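Local coordinates for extracellular ligand-binding receptor (Verminephrobacter eiseniae, PDB 4M88), which probably binds an amino acid or a related small solute outside the cytoplasm and hands it to an ABC transporter, at residues P12-L17 with E50-F55; L75-G80 with V100-P105. All blocks are in the same frame, centred on the assembly; numbering follows the deposited sequence.

Contact 1: residues P12-L17 with E50-F55; sequences PFTGPL and EADDRF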
loop_
_atom_site.group_PDB
_atom_site.type_symbol
_atom_site.label_atom_id
_atom_site.label_comp_id
_atom_site.label_asym_id
_atom_site.label_seq_id
_atom_site.Cartn_x
_atom_site.Cartn_y
_atom_site.Cartn_z
ATOM N N PRO A 12 -1.869 -2.207 -12.625
ATOM C CA PRO A 12 -1.349 -3.422 -13.243
ATOM C C PRO A 12 -2.418 -4.515 -13.304
ATOM O O PRO A 12 -2.309 -5.536 -12.614
ATOM C CB PRO A 12 -0.205 -3.819 -12.302
ATOM C CG PRO A 12 -0.648 -3.293 -10.953
ATOM C CD PRO A 12 -1.414 -2.030 -11.233
ATOM N N PHE A 13 -3.447 -4.300 -14.121
ATOM C CA PHE A 13 -4.584 -5.225 -14.166
ATOM C C PHE A 13 -4.264 -6.581 -14.798
ATOM O O PHE A 13 -4.915 -7.585 -14.494
ATOM C CB PHE A 13 -5.780 -4.562 -14.847
ATOM C CG PHE A 13 -6.308 -3.389 -14.084
ATOM C CD1 PHE A 13 -6.923 -3.580 -12.850
ATOM C CD2 PHE A 13 -6.176 -2.097 -14.578
ATOM C CE1 PHE A 13 -7.407 -2.503 -12.120
ATOM C CE2 PHE A 13 -6.665 -1.013 -13.852
ATOM C CZ PHE A 13 -7.286 -1.221 -12.626
ATOM N N THR A 14 -3.265 -6.621 -15.667
ATOM C CA THR A 14 -2.755 -7.898 -16.142
ATOM C C THR A 14 -1.328 -8.090 -15.635
ATOM O O THR A 14 -0.592 -7.116 -15.458
ATOM C CB THR A 14 -2.817 -8.003 -17.684
ATOM O OG1 THR A 14 -2.130 -6.893 -18.267
ATOM C CG2 THR A 14 -4.251 -7.967 -18.149
ATOM N N GLY A 15 -0.947 -9.334 -15.376
ATOM C CA GLY A 15 0.379 -9.616 -14.867
ATOM C C GLY A 15 0.338 -10.071 -13.424
ATOM O O GLY A 15 -0.727 -10.383 -12.903
ATOM N N PRO A 16 1.503 -10.092 -12.764
ATOM C CA PRO A 16 1.636 -10.746 -11.457
ATOM C C PRO A 16 0.920 -10.019 -10.329
ATOM O O PRO A 16 0.766 -10.599 -9.255
ATOM C CB PRO A 16 3.152 -10.763 -11.220
ATOM C CG PRO A 16 3.690 -9.674 -12.061
ATOM C CD PRO A 16 2.793 -9.590 -13.268
ATOM N N LEU A 17 0.503 -8.776 -10.550
ATOM C CA LEU A 17 -0.252 -8.057 -9.527
ATOM C C LEU A 17 -1.739 -7.943 -9.850
ATOM O O LEU A 17 -2.439 -7.136 -9.246
ATOM C CB LEU A 17 0.316 -6.655 -9.301
ATOM C CG LEU A 17 1.301 -6.505 -8.149
ATOM C CD1 LEU A 17 2.476 -7.389 -8.395
ATOM C CD2 LEU A 17 1.754 -5.061 -8.033
ATOM N N GLU A 50 -10.560 3.169 -16.277
ATOM C CA GLU A 50 -9.442 2.328 -15.894
ATOM C C GLU A 50 -8.536 2.133 -17.079
ATOM O O GLU A 50 -8.974 2.193 -18.234
ATOM C CB GLU A 50 -9.944 0.966 -15.406
ATOM C CG GLU A 50 -10.778 1.040 -14.141
ATOM C CD GLU A 50 -12.140 0.392 -14.290
ATOM O OE1 GLU A 50 -12.593 0.188 -15.437
ATOM O OE2 GLU A 50 -12.760 0.090 -13.253
ATOM N N ALA A 51 -7.267 1.873 -16.802
ATOM C CA ALA A 51 -6.320 1.617 -17.868
ATOM C C ALA A 51 -5.276 0.672 -17.306
ATOM O O ALA A 51 -4.858 0.827 -16.159
ATOM C CB ALA A 51 -5.682 2.915 -18.340
ATOM N N ASP A 52 -4.870 -0.304 -18.111
ATOM C CA ASP A 52 -3.938 -1.343 -17.676
ATOM C C ASP A 52 -2.505 -0.989 -18.069
ATOM O O ASP A 52 -2.214 -0.837 -19.258
ATOM C CB ASP A 52 -4.358 -2.676 -18.312
ATOM C CG ASP A 52 -3.451 -3.836 -17.945
ATOM O OD1 ASP A 52 -2.713 -3.758 -16.941
ATOM O OD2 ASP A 52 -3.496 -4.855 -18.673
ATOM N N ASP A 53 -1.617 -0.859 -17.076
ATOM C CA ASP A 53 -0.203 -0.575 -17.344
ATOM C C ASP A 53 0.627 -1.848 -17.434
ATOM O O ASP A 53 1.827 -1.801 -17.738
ATOM C CB ASP A 53 0.389 0.423 -16.314
ATOM C CG ASP A 53 0.450 -0.139 -14.875
ATOM O OD1 ASP A 53 0.790 -1.333 -14.685
ATOM O OD2 ASP A 53 0.175 0.636 -13.913
ATOM N N ARG A 54 -0.022 -2.987 -17.177
ATOM C CA ARG A 54 0.595 -4.304 -17.368
ATOM C C ARG A 54 1.823 -4.538 -16.484
ATOM O O ARG A 54 2.720 -5.300 -16.851
ATOM C CB ARG A 54 0.968 -4.536 -18.842
ATOM C CG ARG A 54 -0.161 -4.271 -19.823
ATOM C CD ARG A 54 0.238 -4.608 -21.255
ATOM N NE ARG A 54 1.401 -3.847 -21.716
ATOM C CZ ARG A 54 1.356 -2.588 -22.149
ATOM N NH1 ARG A 54 0.204 -1.921 -22.167
ATOM N NH2 ARG A 54 2.472 -1.988 -22.559
ATOM N N PHE A 55 1.858 -3.885 -15.325
ATOM C CA PHE A 55 2.994 -3.988 -14.403
ATOM C C PHE A 55 4.327 -3.623 -15.050
ATOM O O PHE A 55 5.323 -4.327 -14.873
ATOM C CB PHE A 55 3.088 -5.391 -13.794
ATOM C CG PHE A 55 3.912 -5.445 -12.537
ATOM C CD1 PHE A 55 3.720 -4.505 -11.532
ATOM C CD2 PHE A 55 4.864 -6.436 -12.357
ATOM C CE1 PHE A 55 4.470 -4.546 -10.370
ATOM C CE2 PHE A 55 5.618 -6.489 -11.193
ATOM C CZ PHE A 55 5.418 -5.540 -10.198
#
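Thr14 and Asp52 make the polar centre of a contact between the loop 12-17 and the end of strand 45-52 with the turn that follows, at the C-terminal edge of a parallel sheet. Residues 12-17 link strand 4-11 to helix 18-37, and residues 50-55 run off the end of the outermost strand 45-52. The Asp52 carboxylate lies between the loop 12-17 and the turn it starts itself. Its OD1 accepts the backbone N of Thr14 at 3.2 Å and the backbone N of Arg54 at 2.8 Å. The two N-H groups come from opposite faces of the carboxylate plane, well out of it. The bond to Arg54 closes an Asx turn. Asp52 OD2 takes the hydroxyl OG1 of Thr14 in a very short bond of 2.5 Å, a length that is doubtful. Thr14 OG1 is placed for this between its own backbone N and carbonyl carbon (chi1 55°). Asp53 makes a second Asx turn, with its OD1 2.8 Å from Phe55 N, and Pro12 lies alongside this carboxylate.

Apolar groups flank the polar centre. The Phe55 ring is met by Leu17 CD1 over one face, a CH-pi contact 4.2 Å from the centroid. The side chains of Pro16 and Phe55 cross at about a right angle, with Pro16 CG 3.5 Å from Phe55 CD2. Beyond Asp52, Phe13 turns its ring edge to the other backbone, with CE2 3.5 Å from Ala51 O. Phe13 also packs on Ala21 of helix 18-37. The Arg54 guanidinium forms a salt bridge with Glu62.

The two N-H bonds to Asp52 OD1 probably restrain the carboxylate and stabilise its negative charge. One aspartate side chain thereby ties the end of strand 45-52 to the loop that leads into helix 18-37.

Contact 2: residues L75-G80 with V100-P105; sequences LISPMG and VVNGVP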
loop_
_atom_site.group_PDB
_atom_site.type_symbol
_atom_site.label_atom_id
_atom_site.label_comp_id
_atom_site.label_asym_id
_atom_site.label_seq_id
_atom_site.Cartn_x
_atom_site.Cartn_y
_atom_site.Cartn_z
ATOM N N LEU A 75 -5.879 10.828 -10.432
ATOM C CA LEU A 75 -5.558 9.430 -10.660
ATOM C C LEU A 75 -5.459 8.804 -9.282
ATOM O O LEU A 75 -4.810 9.354 -8.391
ATOM C CB LEU A 75 -4.226 9.299 -11.402
ATOM C CG LEU A 75 -4.257 9.856 -12.824
ATOM C CD1 LEU A 75 -2.875 9.779 -13.468
ATOM C CD2 LEU A 75 -5.282 9.109 -13.689
ATOM N N ILE A 76 -6.121 7.668 -9.101
ATOM C CA ILE A 76 -6.244 7.089 -7.772
ATOM C C ILE A 76 -5.327 5.897 -7.618
ATOM O O ILE A 76 -5.421 4.941 -8.387
ATOM C CB ILE A 76 -7.679 6.621 -7.468
ATOM C CG1 ILE A 76 -8.690 7.731 -7.743
ATOM C CG2 ILE A 76 -7.774 6.122 -6.005
ATOM C CD1 ILE A 76 -8.456 8.967 -6.909
ATOM N N SER A 77 -4.433 5.982 -6.633
ATOM C CA SER A 77 -3.602 4.855 -6.184
ATOM C C SER A 77 -2.941 4.026 -7.302
ATOM O O SER A 77 -3.217 2.832 -7.437
ATOM C CB SER A 77 -4.412 3.947 -5.247
ATOM O OG SER A 77 -3.551 3.124 -4.482
ATOM N N PRO A 78 -2.064 4.657 -8.106
ATOM C CA PRO A 78 -1.263 3.818 -9.005
ATOM C C PRO A 78 -0.448 2.814 -8.201
ATOM O O PRO A 78 -0.029 3.098 -7.072
ATOM C CB PRO A 78 -0.347 4.818 -9.721
ATOM C CG PRO A 78 -0.298 6.026 -8.798
ATOM C CD PRO A 78 -1.680 6.078 -8.181
HETATM N N MSE A 79 -0.246 1.645 -8.797
HETATM C CA MSE A 79 0.404 0.526 -8.138
HETATM C C MSE A 79 1.503 -0.050 -9.031
HETATM O O MSE A 79 1.274 -0.337 -10.210
HETATM C CB MSE A 79 -0.631 -0.550 -7.813
HETATM C CG MSE A 79 -0.034 -1.890 -7.450
HETATM SE SE MSE A 79 -1.469 -3.162 -7.039
HETATM C CE MSE A 79 -1.551 -2.799 -5.138
ATOM N N GLY A 80 2.695 -0.207 -8.463
ATOM C CA GLY A 80 3.818 -0.776 -9.182
ATOM C C GLY A 80 5.027 0.127 -9.076
ATOM O O GLY A 80 4.948 1.312 -9.418
ATOM N N VAL A 100 -2.378 13.085 -8.057
ATOM C CA VAL A 100 -2.294 11.637 -7.901
ATOM C C VAL A 100 -2.486 11.350 -6.426
ATOM O O VAL A 100 -1.767 11.887 -5.591
ATOM C CB VAL A 100 -0.931 11.075 -8.350
ATOM C CG1 VAL A 100 -0.918 9.559 -8.181
ATOM C CG2 VAL A 100 -0.649 11.434 -9.805
ATOM N N VAL A 101 -3.490 10.546 -6.104
ATOM C CA VAL A 101 -3.849 10.327 -4.709
ATOM C C VAL A 101 -3.516 8.902 -4.331
ATOM O O VAL A 101 -4.140 7.950 -4.821
ATOM C CB VAL A 101 -5.327 10.643 -4.430
ATOM C CG1 VAL A 101 -5.685 10.301 -2.986
ATOM C CG2 VAL A 101 -5.609 12.114 -4.711
ATOM N N ASN A 102 -2.506 8.790 -3.473
ATOM C CA ASN A 102 -1.923 7.526 -3.028
ATOM C C ASN A 102 -1.029 6.884 -4.084
ATOM O O ASN A 102 -1.160 7.145 -5.288
ATOM C CB ASN A 102 -2.974 6.535 -2.513
ATOM C CG ASN A 102 -2.396 5.561 -1.492
ATOM O OD1 ASN A 102 -1.631 5.962 -0.604
ATOM N ND2 ASN A 102 -2.729 4.278 -1.629
ATOM N N GLY A 103 -0.105 6.061 -3.612
ATOM C CA GLY A 103 0.796 5.322 -4.473
ATOM C C GLY A 103 1.193 4.073 -3.716
ATOM O O GLY A 103 1.385 4.119 -2.494
ATOM N N VAL A 104 1.269 2.955 -4.434
ATOM C CA VAL A 104 1.718 1.684 -3.872
ATOM C C VAL A 104 2.847 1.176 -4.755
ATOM O O VAL A 104 2.666 1.043 -5.961
ATOM C CB VAL A 104 0.596 0.638 -3.919
ATOM C CG1 VAL A 104 1.084 -0.721 -3.391
ATOM C CG2 VAL A 104 -0.612 1.128 -3.151
ATOM N N PRO A 105 4.009 0.847 -4.168
ATOM C CA PRO A 105 4.336 0.807 -2.744
ATOM C C PRO A 105 4.729 2.169 -2.210
ATOM O O PRO A 105 5.023 3.082 -2.992
ATOM C CB PRO A 105 5.569 -0.098 -2.715
ATOM C CG PRO A 105 6.266 0.219 -3.997
ATOM C CD PRO A 105 5.153 0.438 -5.004
#
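Residues 75-80 and 100-105 run side by side as neighbouring parallel strands and continue together past the strand ends. Leu75 pairs with Val100 and Ile76 with Val101. Leu75 O accepts Val101 N at 2.9 Å, and Val101 O accepts Ser77 N at 2.7 Å. The pairing lapses as the backbones turn at Ser77 and Asn102, where side chains take over: Asn102 ND2 donates to Ser77 OG at 3.2 Å. Ser77 OG is carried there by a first torsion that sets it opposite its own backbone N (chi1 -161°). Backbone bonding then resumes. Pro78 O receives Val104 N, and Val104 O receives Gly80 N.

The tight part is the middle. The CG and CD edge of Pro78 meets Val100, with CD 3.6 Å from Val100 CG1. The same CD is 3.1 Å from Asn102 O, a buried carbonyl that has no polar partner in the model. Further on, Val104 and Met79, a selenomethionine, lie side by side, with CG1 of Val104 3.8 Å from CE of Met79. The far end is looser: Pro105, after a cis peptide bond, is partly exposed. Its CD comes only to 4.1 Å from Gly80 C, and a glycerol, probably from the crystallisation liquor, lies beside it.

The pair belongs to the beta-alpha-beta unit of strand 74-76, helix 81-89 and strand 99-101, and Gly80 is the N-cap residue of that helix. Helix 286-303 packs on Ile76, Met79, Asn102 and Val104, and its Glu290 binds Asn102 ND2. Met87 of helix 81-89 touches Val100. Strand 4-11 bonds to Ile76, and strand 118-119 bonds to Val100 and Asn102.

Overall arrangement
Both contacts lie at the C-terminal ends of strands in the same five-stranded parallel sheet. Contact 1 is partly buried and lies at the sheet's edge, its centre about 16 Å from the centre of the chain. Contact 2 is buried, its centre about 8 Å from the centre of the chain. Their chemistry follows their place: contact 1 relies on a side-chain carboxylate between strand end and loop, contact 2 mainly on backbone pairing and apolar packing. Their own centres are about 13 Å apart, and they meet at Met79. Pro12 CD approaches Met79 O at 3.3 Å, and Leu17 packs on the Met79 side chain. Helix 18-37 borders both, touching Phe13 in contact 1 and Ile76 in contact 2.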